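Local coordinates for phosphotriesterase family protein (Listeria monocytogenes serotype 4b str. H7858, PDB 3PNZ) that probably hydrolyses phosphorylated sugar lactones, as a zinc-dependent lactonase with the amidohydrolase fold, at residues A93-S98 and Y120-N125; S186-G191 and L195-I200; G214-N219 and Y223-V228; G232-F237 and P322-T327. All coordinates share one frame; numbering follows the deposited sequence.

Contact 1: A93-S98 and Y120-N125; sequences AGFNKS and YEWIEN. With PO4 (phosphate ion), chain K.
Phe95 reaches out of the loop that follows strand 88-92 and meets Trp122 and Ile123 of helix 119-124. Its CB points at the helix, and CG stands anti to the carbonyl carbon (chi1 -44°), a torsion that carries the ring to Trp122 and Ile123. From there one side of the ring does the touching. CD1 lies 4.0 Å from Ile123 CD1; CE1, one atom further, comes to 3.5 Å from Trp122 CH2 and is also near Trp122 CZ3; the tip, CZ, is more distant from CH2. The phenyl ring and the six-membered ring of Trp122 approach obliquely, planes 38° apart, and Ile123 CG1 lies over a face of the indole near its rim. At the other end of the loop Tyr120 OH is 3.0 Å from Ser98 O, while Ser98 OG is hydrogen-bonded to Glu166. Between these two contacts the loop turns Asn96 and Lys97 the other way, onto a phosphate ion probably from the crystallisation liquor: Lys97 NZ bonds O4 and O2, each at 2.7 Å, and Asn96 ND2 bonds O2 at 3.0 Å. The hydrophobic cluster is wedged between two helices, with Phe95 on Val135 of helix 128-140 and Thr169 of helix 164-180.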
loop_
_atom_site.group_PDB
_atom_site.type_symbol
_atom_site.label_atom_id
_atom_site.label_comp_id
_atom_site.label_asym_id
_atom_site.label_seq_id
_atom_site.Cartn_x
_atom_site.Cartn_y
_atom_site.Cartn_z
ATOM N N ALA A 93 4.846 -2.826 -7.268
ATOM C CA ALA A 93 6.146 -2.591 -7.871
ATOM C C ALA A 93 6.750 -1.287 -7.348
ATOM O O ALA A 93 6.030 -0.406 -6.887
ATOM C CB ALA A 93 6.010 -2.518 -9.389
ATOM N N GLY A 94 8.067 -1.161 -7.409
ATOM C CA GLY A 94 8.685 0.112 -7.080
ATOM C C GLY A 94 9.360 0.155 -5.721
ATOM O O GLY A 94 9.932 -0.832 -5.280
ATOM N N PHE A 95 9.245 1.299 -5.046
ATOM C CA PHE A 95 10.074 1.605 -3.880
ATOM C C PHE A 95 9.221 2.022 -2.675
ATOM O O PHE A 95 8.146 2.586 -2.848
ATOM C CB PHE A 95 11.049 2.736 -4.243
ATOM C CG PHE A 95 11.701 2.567 -5.588
ATOM C CD1 PHE A 95 12.918 1.909 -5.709
ATOM C CD2 PHE A 95 11.095 3.056 -6.734
ATOM C CE1 PHE A 95 13.518 1.744 -6.943
ATOM C CE2 PHE A 95 11.689 2.896 -7.977
ATOM C CZ PHE A 95 12.906 2.236 -8.083
ATOM N N ASN A 96 9.707 1.756 -1.457
ATOM C CA ASN A 96 8.942 2.056 -0.233
ATOM C C ASN A 96 9.361 3.352 0.469
ATOM O O ASN A 96 8.511 4.200 0.744
ATOM C CB ASN A 96 8.983 0.865 0.737
ATOM C CG ASN A 96 8.139 1.078 2.007
ATOM O OD1 ASN A 96 7.964 0.149 2.797
ATOM N ND2 ASN A 96 7.620 2.285 2.203
ATOM N N LYS A 97 10.655 3.508 0.760
ATOM C CA LYS A 97 11.167 4.680 1.487
ATOM C C LYS A 97 12.701 4.642 1.600
ATOM O O LYS A 97 13.275 3.579 1.821
ATOM C CB LYS A 97 10.530 4.786 2.883
ATOM C CG LYS A 97 10.603 3.509 3.719
ATOM C CD LYS A 97 9.618 3.578 4.873
ATOM C CE LYS A 97 9.574 2.289 5.665
ATOM N NZ LYS A 97 8.429 2.290 6.636
ATOM N N SER A 98 13.350 5.797 1.474
ATOM C CA SER A 98 14.800 5.845 1.260
ATOM C C SER A 98 15.678 5.366 2.413
ATOM O O SER A 98 16.809 4.944 2.176
ATOM C CB SER A 98 15.258 7.237 0.819
ATOM O OG SER A 98 15.149 8.171 1.883
ATOM N N TYR A 120 20.827 1.899 -2.210
ATOM C CA TYR A 120 21.339 3.243 -2.423
ATOM C C TYR A 120 22.294 3.246 -3.612
ATOM O O TYR A 120 22.219 4.119 -4.472
ATOM C CB TYR A 120 22.083 3.769 -1.191
ATOM C CG TYR A 120 21.260 4.596 -0.222
ATOM C CD1 TYR A 120 21.169 4.236 1.121
ATOM C CD2 TYR A 120 20.595 5.745 -0.639
ATOM C CE1 TYR A 120 20.428 4.994 2.021
ATOM C CE2 TYR A 120 19.844 6.508 0.252
ATOM C CZ TYR A 120 19.769 6.127 1.581
ATOM O OH TYR A 120 19.038 6.878 2.478
ATOM N N GLU A 121 23.204 2.276 -3.650
ATOM C CA GLU A 121 24.187 2.240 -4.724
ATOM C C GLU A 121 23.481 2.061 -6.066
ATOM O O GLU A 121 23.786 2.752 -7.038
ATOM C CB GLU A 121 25.218 1.135 -4.506
ATOM C CG GLU A 121 26.353 1.183 -5.530
ATOM C CD GLU A 121 27.356 0.049 -5.383
ATOM O OE1 GLU A 121 28.556 0.289 -5.643
ATOM O OE2 GLU A 121 26.953 -1.075 -5.011
ATOM N N TRP A 122 22.532 1.131 -6.101
ATOM C CA TRP A 122 21.739 0.870 -7.296
ATOM C C TRP A 122 21.039 2.128 -7.786
ATOM O O TRP A 122 21.194 2.533 -8.937
ATOM C CB TRP A 122 20.720 -0.234 -7.009
ATOM C CG TRP A 122 19.623 -0.382 -8.029
ATOM C CD1 TRP A 122 19.749 -0.356 -9.393
ATOM C CD2 TRP A 122 18.234 -0.610 -7.759
ATOM N NE1 TRP A 122 18.519 -0.543 -9.984
ATOM C CE2 TRP A 122 17.574 -0.700 -9.003
ATOM C CE3 TRP A 122 17.482 -0.729 -6.585
ATOM C CZ2 TRP A 122 16.199 -0.914 -9.105
ATOM C CZ3 TRP A 122 16.117 -0.941 -6.687
ATOM C CH2 TRP A 122 15.490 -1.033 -7.940
ATOM N N ILE A 123 20.276 2.755 -6.898
ATOM C CA ILE A 123 19.443 3.885 -7.275
ATOM C C ILE A 123 20.274 5.107 -7.656
ATOM O O ILE A 123 19.936 5.827 -8.594
ATOM C CB ILE A 123 18.422 4.205 -6.165
ATOM C CG1 ILE A 123 17.450 3.028 -6.023
ATOM C CG2 ILE A 123 17.689 5.505 -6.473
ATOM C CD1 ILE A 123 16.597 3.040 -4.763
ATOM N N GLU A 124 21.383 5.314 -6.953
ATOM C CA GLU A 124 22.258 6.440 -7.243
ATOM C C GLU A 124 22.921 6.301 -8.616
ATOM O O GLU A 124 23.072 7.281 -9.347
ATOM C CB GLU A 124 23.316 6.584 -6.142
ATOM C CG GLU A 124 24.343 7.670 -6.405
ATOM C CD GLU A 124 23.717 9.043 -6.584
ATOM O OE1 GLU A 124 23.362 9.669 -5.562
ATOM O OE2 GLU A 124 23.587 9.501 -7.743
ATOM N N ASN A 125 23.288 5.075 -8.976
ATOM C CA ASN A 125 24.080 4.844 -10.181
ATOM C C ASN A 125 23.309 4.329 -11.393
ATOM O O ASN A 125 23.903 3.892 -12.379
ATOM C CB ASN A 125 25.259 3.928 -9.855
ATOM C CG ASN A 125 26.233 4.570 -8.886
ATOM O OD1 ASN A 125 26.999 5.460 -9.260
ATOM N ND2 ASN A 125 26.198 4.136 -7.633
HETATM P P PO4 K . 5.809 0.804 5.658
HETATM O O1 PO4 K . 6.351 -0.485 5.083
HETATM O O2 PO4 K . 6.373 1.955 4.868
HETATM O O3 PO4 K . 4.311 0.860 5.566
HETATM O O4 PO4 K . 6.162 0.906 7.120
#

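Contact 2: S186-G191 and L195-I200; sequences SHTEAG and LEQIEI
The loop at the C-terminal end of barrel strand 184-186 carries the zinc ligand His187, and Gln197 of the following helix 194-203 grips the Ser186 hydroxyl just before it and the carbonyl of His187 itself. Ser186 OG donates to Gln197 OE1 at 2.8 Å, and Gln197 NE2 donates to His187 O at 3.1 Å. The second bond is bent, 137° at the hydrogen, and its donor stands 45° out of the carbonyl plane, although the oxygen lies almost in the plane of the Gln197 amide. With the chain extended beyond CG (chi2 -176°), the amide spans the gap between helix and strand end. The Thr188 side chain crosses that of Gln197 at about a right angle, CG2 3.6 Å from NE2. Thr157 also bonds NE2, so both polar atoms of this buried amide have partners and its flip is fixed. His187 leaves the backbone away from the helix; its ND1 binds zinc, while NE2 donates to Glu189 OE1 at 2.8 Å, and together they restrain the ring's rotation. Histidine ligands at C-terminal strand ends, with a carboxylated lysine, here Lys154, shared by two zinc ions, are characteristic of binuclear centres in the amidohydrolase superfamily.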
loop_
_atom_site.group_PDB
_atom_site.type_symbol
_atom_site.label_atom_id
_atom_site.label_comp_id
_atom_site.label_asym_id
_atom_site.label_seq_id
_atom_site.Cartn_x
_atom_site.Cartn_y
_atom_site.Cartn_z
ATOM N N SER A 186 1.625 6.021 -2.919
ATOM C CA SER A 186 2.796 6.636 -2.295
ATOM C C SER A 186 2.867 6.343 -0.800
ATOM O O SER A 186 1.849 6.162 -0.135
ATOM C CB SER A 186 2.829 8.145 -2.546
ATOM O OG SER A 186 1.860 8.823 -1.764
ATOM N N HIS A 187 4.090 6.265 -0.291
ATOM C CA HIS A 187 4.317 6.279 1.142
ATOM C C HIS A 187 4.592 7.721 1.545
ATOM O O HIS A 187 5.423 8.374 0.933
ATOM C CB HIS A 187 5.536 5.426 1.483
ATOM C CG HIS A 187 6.064 5.659 2.861
ATOM N ND1 HIS A 187 5.720 4.867 3.932
ATOM C CD2 HIS A 187 6.915 6.597 3.343
ATOM C CE1 HIS A 187 6.337 5.304 5.020
ATOM N NE2 HIS A 187 7.069 6.353 4.689
ATOM N N THR A 188 3.871 8.223 2.543
ATOM C CA THR A 188 4.258 9.471 3.180
ATOM C C THR A 188 4.760 9.118 4.573
ATOM O O THR A 188 4.181 8.272 5.263
ATOM C CB THR A 188 3.116 10.506 3.280
ATOM O OG1 THR A 188 2.049 9.994 4.087
ATOM C CG2 THR A 188 2.593 10.896 1.895
ATOM N N GLU A 189 5.853 9.746 4.973
ATOM C CA GLU A 189 6.407 9.493 6.296
ATOM C C GLU A 189 5.664 10.369 7.300
ATOM O O GLU A 189 5.700 11.599 7.208
ATOM C CB GLU A 189 7.898 9.808 6.307
ATOM C CG GLU A 189 8.590 9.385 7.589
ATOM C CD GLU A 189 8.479 7.894 7.856
ATOM O OE1 GLU A 189 8.638 7.096 6.901
ATOM O OE2 GLU A 189 8.242 7.517 9.026
ATOM N N ALA A 190 4.967 9.735 8.237
ATOM C CA ALA A 190 4.140 10.465 9.202
ATOM C C ALA A 190 3.133 11.364 8.495
ATOM O O ALA A 190 2.751 12.411 9.009
ATOM C CB ALA A 190 5.020 11.282 10.171
ATOM N N GLY A 191 2.705 10.965 7.303
ATOM C CA GLY A 191 1.685 11.734 6.610
ATOM C C GLY A 191 2.139 13.079 6.070
ATOM O O GLY A 191 1.310 13.944 5.773
ATOM N N LEU A 195 1.519 17.263 -0.574
ATOM C CA LEU A 195 1.363 18.323 -1.562
ATOM C C LEU A 195 2.592 18.458 -2.454
ATOM O O LEU A 195 2.473 18.791 -3.637
ATOM C CB LEU A 195 1.029 19.649 -0.887
ATOM C CG LEU A 195 -0.279 19.638 -0.092
ATOM C CD1 LEU A 195 -0.433 20.966 0.653
ATOM C CD2 LEU A 195 -1.473 19.368 -1.004
ATOM N N GLU A 196 3.769 18.203 -1.885
ATOM C CA GLU A 196 4.996 18.239 -2.669
ATOM C C GLU A 196 5.113 17.032 -3.611
ATOM O O GLU A 196 5.603 17.170 -4.736
ATOM C CB GLU A 196 6.225 18.356 -1.770
ATOM C CG GLU A 196 6.314 19.714 -1.057
ATOM C CD GLU A 196 5.383 19.832 0.138
ATOM O OE1 GLU A 196 4.783 18.820 0.554
ATOM O OE2 GLU A 196 5.257 20.950 0.683
ATOM N N GLN A 197 4.671 15.861 -3.154
ATOM C CA GLN A 197 4.588 14.699 -4.033
ATOM C C GLN A 197 3.703 15.049 -5.220
ATOM O O GLN A 197 4.044 14.779 -6.370
ATOM C CB GLN A 197 3.973 13.504 -3.315
ATOM C CG GLN A 197 4.856 12.881 -2.241
ATOM C CD GLN A 197 4.221 11.640 -1.651
ATOM O OE1 GLN A 197 3.063 11.324 -1.932
ATOM N NE2 GLN A 197 4.979 10.924 -0.832
ATOM N N ILE A 198 2.561 15.656 -4.922
ATOM C CA ILE A 198 1.595 16.022 -5.955
ATOM C C ILE A 198 2.196 16.986 -6.981
ATOM O O ILE A 198 1.948 16.852 -8.176
ATOM C CB ILE A 198 0.293 16.566 -5.329
ATOM C CG1 ILE A 198 -0.520 15.398 -4.755
ATOM C CG2 ILE A 198 -0.515 17.382 -6.327
ATOM C CD1 ILE A 198 -1.509 15.803 -3.688
ATOM N N GLU A 199 3.005 17.941 -6.528
ATOM C CA GLU A 199 3.616 18.878 -7.466
ATOM C C GLU A 199 4.543 18.165 -8.446
ATOM O O GLU A 199 4.573 18.491 -9.632
ATOM C CB GLU A 199 4.369 19.989 -6.734
ATOM C CG GLU A 199 3.455 21.073 -6.192
ATOM C CD GLU A 199 2.525 21.634 -7.261
ATOM O OE1 GLU A 199 3.009 21.937 -8.375
ATOM O OE2 GLU A 199 1.312 21.769 -6.984
ATOM N N ILE A 200 5.309 17.199 -7.952
ATOM C CA ILE A 200 6.203 16.448 -8.827
ATOM C C ILE A 200 5.397 15.635 -9.835
ATOM O O ILE A 200 5.735 15.576 -11.020
ATOM C CB ILE A 200 7.169 15.562 -8.038
ATOM C CG1 ILE A 200 8.139 16.447 -7.250
ATOM C CG2 ILE A 200 7.936 14.627 -8.987
ATOM C CD1 ILE A 200 8.965 15.700 -6.234
#

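Contact 3: G214-N219 and Y223-V228; sequences GHMDRN and YYHKQV
Met216 and Asn219, in the loop after strand 211-213, meet Tyr224 and His225 on the first turns of helix 222-229. The polar link is a single hydrogen bond: His225 NE2 donates to Met216 O at 2.9 Å. The carbonyl oxygen sits at the ring edge, close to the imidazole plane, but the donor stands 41° above the carbonyl plane and the angle at hydrogen is 144°. Asn219 O also lies 3.0 Å from NE2, at an angle too poor for a bond. CG of His225 is anti to the carbonyl carbon (chi1 -81°), which swings the imidazole from the flank of the helix to the loop. The apolar part belongs to Met216, whose chain bends at chi2 and chi3 and crosses Tyr224 at about a right angle. Its CE lies 4.2 Å from Tyr224 CE2, and SD makes an oblique Met-aromatic contact, 5.3 Å from the tyrosine ring centre. On the amide side, Asn219 ND2 comes to 3.3 Å from Tyr224 CE2. The polar ends of Asn219 and Tyr224 both turn to Gly191 O, which accepts from Asn219 ND2 and from Tyr224 OH. The bond from His225 is consistent with a proton on NE2, since a carbonyl can only accept, and it couples helix 222-229 directly to the backbone of the metal-binding loop, one residue beyond the zinc ligand His215.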
loop_
_atom_site.group_PDB
_atom_site.type_symbol
_atom_site.label_atom_id
_atom_site.label_comp_id
_atom_site.label_asym_id
_atom_site.label_seq_id
_atom_site.Cartn_x
_atom_site.Cartn_y
_atom_site.Cartn_z
ATOM N N GLY A 214 -0.621 6.973 0.869
ATOM C CA GLY A 214 -0.582 6.183 2.088
ATOM C C GLY A 214 -0.340 7.020 3.337
ATOM O O GLY A 214 0.240 8.109 3.270
ATOM N N HIS A 215 -0.823 6.502 4.469
ATOM C CA HIS A 215 -0.541 7.037 5.806
ATOM C C HIS A 215 -1.117 8.430 6.084
ATOM O O HIS A 215 -0.577 9.181 6.885
ATOM C CB HIS A 215 0.969 6.970 6.106
ATOM C CG HIS A 215 1.590 5.677 5.689
ATOM N ND1 HIS A 215 0.995 4.458 5.935
ATOM C CD2 HIS A 215 2.723 5.410 4.996
ATOM C CE1 HIS A 215 1.743 3.493 5.429
ATOM N NE2 HIS A 215 2.800 4.043 4.859
ATOM N N MET A 216 -2.235 8.768 5.443
ATOM C CA MET A 216 -2.871 10.053 5.719
ATOM C C MET A 216 -3.382 10.161 7.164
ATOM O O MET A 216 -3.536 11.260 7.702
ATOM C CB MET A 216 -3.996 10.317 4.707
ATOM C CG MET A 216 -3.490 10.661 3.314
ATOM S SD MET A 216 -2.781 12.317 3.189
ATOM C CE MET A 216 -1.061 12.002 3.604
ATOM N N ASP A 217 -3.605 9.015 7.797
ATOM C CA ASP A 217 -4.031 8.966 9.193
ATOM C C ASP A 217 -2.931 9.395 10.164
ATOM O O ASP A 217 -3.189 9.531 11.360
ATOM C CB ASP A 217 -4.413 7.539 9.551
ATOM C CG ASP A 217 -3.293 6.578 9.251
ATOM O OD1 ASP A 217 -3.094 6.293 8.061
ATOM O OD2 ASP A 217 -2.560 6.168 10.184
ATOM N N ARG A 218 -1.710 9.588 9.669
ATOM C CA ARG A 218 -0.608 9.986 10.554
ATOM C C ARG A 218 -0.555 11.499 10.770
ATOM O O ARG A 218 0.143 11.978 11.666
ATOM C CB ARG A 218 0.744 9.489 10.030
ATOM C CG ARG A 218 0.930 7.967 10.066
ATOM C CD ARG A 218 1.128 7.427 11.495
ATOM N NE ARG A 218 2.238 8.092 12.174
ATOM C CZ ARG A 218 3.519 7.765 12.017
ATOM N NH1 ARG A 218 3.858 6.766 11.211
ATOM N NH2 ARG A 218 4.467 8.438 12.666
ATOM N N ASN A 219 -1.286 12.246 9.946
ATOM C CA ASN A 219 -1.260 13.709 10.004
ATOM C C ASN A 219 -2.714 14.178 9.966
ATOM O O ASN A 219 -3.252 14.505 8.904
ATOM C CB ASN A 219 -0.444 14.228 8.817
ATOM C CG ASN A 219 -0.161 15.709 8.877
ATOM O OD1 ASN A 219 -0.633 16.424 9.765
ATOM N ND2 ASN A 219 0.631 16.185 7.913
ATOM N N TYR A 223 -7.528 20.782 7.316
ATOM C CA TYR A 223 -7.190 21.712 6.245
ATOM C C TYR A 223 -6.279 21.042 5.221
ATOM O O TYR A 223 -6.520 21.116 4.013
ATOM C CB TYR A 223 -6.520 22.952 6.829
ATOM C CG TYR A 223 -6.243 24.052 5.837
ATOM C CD1 TYR A 223 -7.081 25.160 5.746
ATOM C CD2 TYR A 223 -5.136 23.998 5.001
ATOM C CE1 TYR A 223 -6.824 26.177 4.845
ATOM C CE2 TYR A 223 -4.869 25.018 4.100
ATOM C CZ TYR A 223 -5.711 26.101 4.030
ATOM O OH TYR A 223 -5.433 27.102 3.132
ATOM N N TYR A 224 -5.235 20.387 5.718
ATOM C CA TYR A 224 -4.323 19.608 4.882
ATOM C C TYR A 224 -5.054 18.480 4.159
ATOM O O TYR A 224 -4.886 18.300 2.954
ATOM C CB TYR A 224 -3.213 19.047 5.775
ATOM C CG TYR A 224 -2.226 18.087 5.139
ATOM C CD1 TYR A 224 -1.392 18.492 4.099
ATOM C CD2 TYR A 224 -2.077 16.794 5.637
ATOM C CE1 TYR A 224 -0.447 17.613 3.547
ATOM C CE2 TYR A 224 -1.141 15.918 5.100
ATOM C CZ TYR A 224 -0.332 16.333 4.065
ATOM O OH TYR A 224 0.605 15.447 3.568
ATOM N N HIS A 225 -5.872 17.720 4.881
ATOM C CA HIS A 225 -6.615 16.632 4.240
ATOM C C HIS A 225 -7.495 17.143 3.094
ATOM O O HIS A 225 -7.549 16.528 2.029
ATOM C CB HIS A 225 -7.459 15.881 5.262
ATOM C CG HIS A 225 -6.686 14.870 6.044
ATOM N ND1 HIS A 225 -7.250 14.120 7.050
ATOM C CD2 HIS A 225 -5.393 14.479 5.961
ATOM C CE1 HIS A 225 -6.342 13.300 7.547
ATOM N NE2 HIS A 225 -5.205 13.500 6.905
ATOM N N LYS A 226 -8.157 18.276 3.314
ATOM C CA LYS A 226 -9.001 18.869 2.273
ATOM C C LYS A 226 -8.180 19.364 1.077
ATOM O O LYS A 226 -8.606 19.227 -0.078
ATOM C CB LYS A 226 -9.854 20.003 2.851
ATOM C CG LYS A 226 -10.730 20.707 1.812
ATOM C CD LYS A 226 -11.880 21.463 2.482
ATOM C CE LYS A 226 -12.828 22.043 1.435
ATOM N NZ LYS A 226 -13.932 22.820 2.067
ATOM N N GLN A 227 -7.004 19.937 1.341
ATOM C CA GLN A 227 -6.098 20.319 0.256
ATOM C C GLN A 227 -5.752 19.111 -0.606
ATOM O O GLN A 227 -5.752 19.183 -1.835
ATOM C CB GLN A 227 -4.798 20.910 0.800
ATOM C CG GLN A 227 -4.865 22.328 1.337
ATOM C CD GLN A 227 -3.511 22.741 1.904
ATOM O OE1 GLN A 227 -3.022 22.135 2.859
ATOM N NE2 GLN A 227 -2.896 23.757 1.309
ATOM N N VAL A 228 -5.424 18.001 0.043
ATOM C CA VAL A 228 -5.080 16.787 -0.691
ATOM C C VAL A 228 -6.300 16.258 -1.439
ATOM O O VAL A 228 -6.223 15.933 -2.625
ATOM C CB VAL A 228 -4.513 15.705 0.239
ATOM C CG1 VAL A 228 -4.308 14.398 -0.510
ATOM C CG2 VAL A 228 -3.189 16.176 0.821
#

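Contact 4: G232-F237 and P322-T327; sequences GAFMSF and PARCFT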
loop_
_atom_site.group_PDB
_atom_site.type_symbol
_atom_site.label_atom_id
_atom_site.label_comp_id
_atom_site.label_asym_id
_atom_site.label_seq_id
_atom_site.Cartn_x
_atom_site.Cartn_y
_atom_site.Cartn_z
ATOM N N GLY A 232 -8.267 15.144 -6.054
ATOM C CA GLY A 232 -8.874 13.923 -6.544
ATOM C C GLY A 232 -8.159 12.654 -6.119
ATOM O O GLY A 232 -8.669 11.557 -6.326
ATOM N N ALA A 233 -6.982 12.799 -5.509
ATOM C CA ALA A 233 -6.239 11.649 -5.001
ATOM C C ALA A 233 -7.030 10.822 -3.992
ATOM O O ALA A 233 -7.827 11.345 -3.206
ATOM C CB ALA A 233 -4.918 12.096 -4.371
ATOM N N PHE A 234 -6.776 9.525 -4.013
ATOM C CA PHE A 234 -7.285 8.648 -2.981
ATOM C C PHE A 234 -6.447 8.854 -1.727
ATOM O O PHE A 234 -5.251 9.136 -1.810
ATOM C CB PHE A 234 -7.245 7.188 -3.431
ATOM C CG PHE A 234 -8.298 6.850 -4.461
ATOM C CD1 PHE A 234 -9.535 6.368 -4.069
ATOM C CD2 PHE A 234 -8.047 7.038 -5.813
ATOM C CE1 PHE A 234 -10.510 6.054 -5.022
ATOM C CE2 PHE A 234 -9.009 6.735 -6.769
ATOM C CZ PHE A 234 -10.239 6.242 -6.368
ATOM N N MET A 235 -7.088 8.709 -0.575
ATOM C CA MET A 235 -6.425 8.963 0.705
ATOM C C MET A 235 -6.576 7.747 1.577
ATOM O O MET A 235 -7.693 7.342 1.916
ATOM C CB MET A 235 -7.016 10.200 1.365
ATOM C CG MET A 235 -6.783 11.437 0.502
ATOM S SD MET A 235 -7.581 12.886 1.160
ATOM C CE MET A 235 -6.553 13.147 2.626
ATOM N N SER A 236 -5.441 7.144 1.913
ATOM C CA SER A 236 -5.424 5.883 2.621
ATOM C C SER A 236 -5.279 6.111 4.125
ATOM O O SER A 236 -4.277 6.667 4.592
ATOM C CB SER A 236 -4.288 4.996 2.098
ATOM O OG SER A 236 -4.283 3.742 2.761
ATOM N N PHE A 237 -6.298 5.697 4.869
ATOM C CA PHE A 237 -6.235 5.668 6.328
ATOM C C PHE A 237 -5.862 4.243 6.707
ATOM O O PHE A 237 -6.722 3.363 6.799
ATOM C CB PHE A 237 -7.576 6.099 6.934
ATOM C CG PHE A 237 -7.855 7.564 6.781
ATOM C CD1 PHE A 237 -7.778 8.426 7.872
ATOM C CD2 PHE A 237 -8.166 8.095 5.535
ATOM C CE1 PHE A 237 -8.013 9.783 7.723
ATOM C CE2 PHE A 237 -8.402 9.458 5.371
ATOM C CZ PHE A 237 -8.326 10.306 6.468
ATOM N N PRO A 322 -11.887 1.067 -3.540
ATOM C CA PRO A 322 -10.779 0.259 -4.071
ATOM C C PRO A 322 -11.019 -0.201 -5.513
ATOM O O PRO A 322 -10.074 -0.292 -6.288
ATOM C CB PRO A 322 -10.739 -0.957 -3.134
ATOM C CG PRO A 322 -11.346 -0.469 -1.852
ATOM C CD PRO A 322 -12.386 0.554 -2.249
ATOM N N ALA A 323 -12.264 -0.489 -5.870
ATOM C CA ALA A 323 -12.552 -0.897 -7.251
ATOM C C ALA A 323 -12.265 0.233 -8.240
ATOM O O ALA A 323 -11.863 -0.017 -9.374
ATOM C CB ALA A 323 -13.988 -1.376 -7.379
ATOM N N ARG A 324 -12.471 1.476 -7.820
ATOM C CA ARG A 324 -12.148 2.619 -8.660
ATOM C C ARG A 324 -10.641 2.900 -8.678
ATOM O O ARG A 324 -10.057 3.171 -9.729
ATOM C CB ARG A 324 -12.924 3.865 -8.211
ATOM C CG ARG A 324 -12.705 5.081 -9.118
ATOM C CD ARG A 324 -13.718 6.207 -8.883
ATOM N NE ARG A 324 -13.537 6.902 -7.606
ATOM C CZ ARG A 324 -12.839 8.028 -7.450
ATOM N NH1 ARG A 324 -12.239 8.603 -8.488
ATOM N NH2 ARG A 324 -12.734 8.582 -6.245
ATOM N N CYS A 325 -10.012 2.801 -7.511
ATOM C CA CYS A 325 -8.604 3.166 -7.375
ATOM C C CYS A 325 -7.658 2.187 -8.070
ATOM O O CYS A 325 -6.743 2.599 -8.781
ATOM C CB CYS A 325 -8.234 3.311 -5.892
ATOM S SG CYS A 325 -6.483 3.718 -5.601
ATOM N N PHE A 326 -7.890 0.890 -7.888
ATOM C CA PHE A 326 -6.897 -0.097 -8.293
ATOM C C PHE A 326 -7.037 -0.625 -9.725
ATOM O O PHE A 326 -6.273 -1.484 -10.146
ATOM C CB PHE A 326 -6.831 -1.231 -7.268
ATOM C CG PHE A 326 -6.390 -0.757 -5.910
ATOM C CD1 PHE A 326 -5.086 -0.321 -5.714
ATOM C CD2 PHE A 326 -7.290 -0.698 -4.853
ATOM C CE1 PHE A 326 -4.676 0.146 -4.468
ATOM C CE2 PHE A 326 -6.882 -0.233 -3.605
ATOM C CZ PHE A 326 -5.577 0.181 -3.421
ATOM N N THR A 327 -7.988 -0.082 -10.478
ATOM C CA THR A 327 -8.094 -0.440 -11.890
ATOM C C THR A 327 -6.983 0.231 -12.680
ATOM O O THR A 327 -6.616 1.374 -12.401
ATOM C CB THR A 327 -9.412 0.023 -12.479
ATOM O OG1 THR A 327 -9.513 1.444 -12.309
ATOM C CG2 THR A 327 -10.576 -0.673 -11.791
HETATM O O HOH W 1 -11.116 10.952 -7.255
#
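Strand 234-237 and the last turn of helix 310-325 come closest at Phe234 and Cys325, whose CA atoms are 7.1 Å apart. Just ahead of the strand, Gly232, the first residue to leave helical angles after the preceding helix, has positive phi (99°). Phe234 points at the helix and lays one ring face under Cys325: CB sits 3.4 Å from the ring centroid, almost exactly on its normal, in a CH-pi contact. Cys325 SG, anti to the backbone N (chi1 178°), runs on over the same face to a centroid distance of 4.0 Å, a sulfur-aromatic contact. In this TIM barrel of the phosphotriesterase family, Phe234 is on strand 234-237 of the barrel wall and turns to the end of the C-terminal helix, with Cys325 also touching Ser212 on strand 211-213. Arg324 approaches the far end of the same ring. Its chain is extended as far as chi3, where a bend sets Phe234 CZ over the face of the guanidinium, 3.3 Å from Arg324 CZ, with the two planes 39° apart. Arg324 NH2 bonds Asp265 O, while NH1 donates to a water at 2.9 Å that in turn donates to Gly232 O at 2.7 Å, bridging the helix to the turn before the strand. NH1 also bonds a glycerol molecule, probably from the crystallisation liquor.

From the N terminus, contact 1 comes first, tying the loop after strand 88-92 to helix 119-124 across 21 intervening residues. Contacts 2 and 3 are tight closures, each joining a strand-end loop to the helix that follows it, with three residues between their segments. Contact 4 is the long one: 84 residues lie between segments 232-237 and 322-327. All four stand in series, none nested or crossed. Contacts 2 and 3 meet at the zinc, through His187 and His215, and at the Thr188 OG1 to Gly214 O bond. Contact 1 touches contact 2 where Asn96 and Lys97 pack on His187, and Met216 N reaches Ser236 O to join contact 3 to contact 4.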